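Local coordinates for protein putative phosphatase (DUF442) (Shewanella putrefaciens CN-32, PDB 3GXH) that is a putative phosphatase of the tyrosine and dual-specificity type, probably removing phosphate groups from an unidentified substrate, at residues L105-Y108 / R109-F113. Sequence-based numbering, arbitrary orientation.
With SO4 (sulfate ion), chain D.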
# COMPACT_ATOMS: atom_id res chain seq x y z
N LEU A 105 1.56 1.86 8.29
CA LEU A 105 2.55 1.68 9.35
C LEU A 105 3.08 0.26 9.38
O LEU A 105 4.27 0.06 9.50
CB LEU A 105 1.98 2.04 10.72
CG LEU A 105 2.90 1.88 11.93
CD1 LEU A 105 4.18 2.63 11.75
CD2 LEU A 105 2.18 2.25 13.22
N ALA A 106 2.17 -0.71 9.29
CA ALA A 106 2.51 -2.11 9.39
C ALA A 106 1.96 -3.05 8.30
O ALA A 106 1.92 -4.26 8.46
CB ALA A 106 2.15 -2.64 10.81
N ASN A 107 1.54 -2.44 7.21
CA ASN A 107 1.08 -3.11 6.02
C ASN A 107 -0.25 -3.83 6.17
O ASN A 107 -0.55 -4.70 5.36
CB ASN A 107 2.15 -4.05 5.42
CG ASN A 107 1.99 -4.25 3.87
OD1 ASN A 107 1.17 -3.61 3.23
ND2 ASN A 107 2.80 -5.10 3.32
N TYR A 108 -1.11 -3.42 7.12
CA TYR A 108 -2.47 -4.00 7.16
C TYR A 108 -3.34 -3.30 6.12
O TYR A 108 -3.81 -3.92 5.15
CB TYR A 108 -3.10 -3.85 8.52
CG TYR A 108 -2.65 -4.87 9.52
CD1 TYR A 108 -1.38 -4.88 10.03
CD2 TYR A 108 -3.55 -5.78 10.02
CE1 TYR A 108 -1.01 -5.79 11.04
CE2 TYR A 108 -3.19 -6.72 11.02
CZ TYR A 108 -1.90 -6.70 11.51
OH TYR A 108 -1.51 -7.59 12.52
N ARG A 109 -3.52 -1.99 6.23
CA ARG A 109 -4.31 -1.25 5.23
C ARG A 109 -3.77 -1.51 3.83
O ARG A 109 -4.56 -1.80 2.88
CB ARG A 109 -4.25 0.26 5.47
CG ARG A 109 -5.01 0.76 6.67
CD ARG A 109 -4.34 2.12 7.02
NE ARG A 109 -4.96 2.94 8.04
CZ ARG A 109 -4.69 2.86 9.33
NH1 ARG A 109 -4.00 1.85 9.86
NH2 ARG A 109 -5.22 3.75 10.15
N ALA A 110 -2.46 -1.38 3.61
CA ALA A 110 -1.88 -1.46 2.28
C ALA A 110 -1.98 -2.83 1.64
O ALA A 110 -2.29 -2.93 0.45
CB ALA A 110 -0.40 -0.91 2.28
N SER A 111 -1.76 -3.89 2.38
CA SER A 111 -1.89 -5.24 1.79
C SER A 111 -3.36 -5.55 1.44
O SER A 111 -3.61 -6.20 0.42
CB SER A 111 -1.28 -6.31 2.68
OG SER A 111 -1.99 -6.47 3.91
N ALA A 112 -4.29 -5.04 2.24
CA ALA A 112 -5.73 -5.20 1.96
C ALA A 112 -6.10 -4.46 0.66
O ALA A 112 -6.79 -4.98 -0.19
CB ALA A 112 -6.59 -4.75 3.15
N PHE A 113 -5.61 -3.24 0.54
CA PHE A 113 -5.90 -2.43 -0.65
C PHE A 113 -5.21 -3.03 -1.88
O PHE A 113 -5.78 -3.06 -2.97
CB PHE A 113 -5.48 -0.95 -0.47
CG PHE A 113 -6.50 -0.09 0.22
CD1 PHE A 113 -7.25 -0.54 1.30
CD2 PHE A 113 -6.66 1.23 -0.17
CE1 PHE A 113 -8.16 0.28 1.95
CE2 PHE A 113 -7.58 2.01 0.48
CZ PHE A 113 -8.31 1.57 1.52
S SO4 D . -1.53 -0.50 9.60
O1 SO4 D . -0.69 -1.62 9.33
O2 SO4 D . -2.09 -0.56 10.95
O3 SO4 D . -0.76 0.73 9.48
O4 SO4 D . -2.58 -0.43 8.56
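The carbonyl oxygen N107 O takes two donors from S111. The bond from S111 OG is the shorter, at 2.7 Å, and approaches almost in line with the C=O (162°). The S111 backbone N adds a weak bond. This turn is consistent with the phosphate-binding loop (PTP loop) of a cysteine-type phosphatase, and it runs from strand 100-103 into helix 108-120. S111 OG reaches back to the loop because chi1 is 66°, which sets it between the backbone N and carbonyl carbon. One residue on, Y108 O accepts A112 N at 3.2 Å and also W134 NE1.

A sulfate, probably from the crystallisation liquor, sits in the loop, probably where a substrate phosphate would bind. L105 N gives SO4 O3 a bond of 2.8 Å, and Y108 N gives SO4 O1 one of 2.9 Å. A106 N adds a longer bond to SO4 O3. The amide nitrogen N107 ND2 is held by A14 O and S24 OG. N107 OD1 lies against A110 CB.

R109 grips SO4 O4 twice, through its backbone N and its side chain. Its extended side chain brings the guanidinium edge-on to the sulfate, with NE bonded to V75 O. R109 NH1 meets SO4 O4 at 3.0 Å, while SO4 O2 sits in the guanidinium plane at its edge, 3.3 Å from NH1.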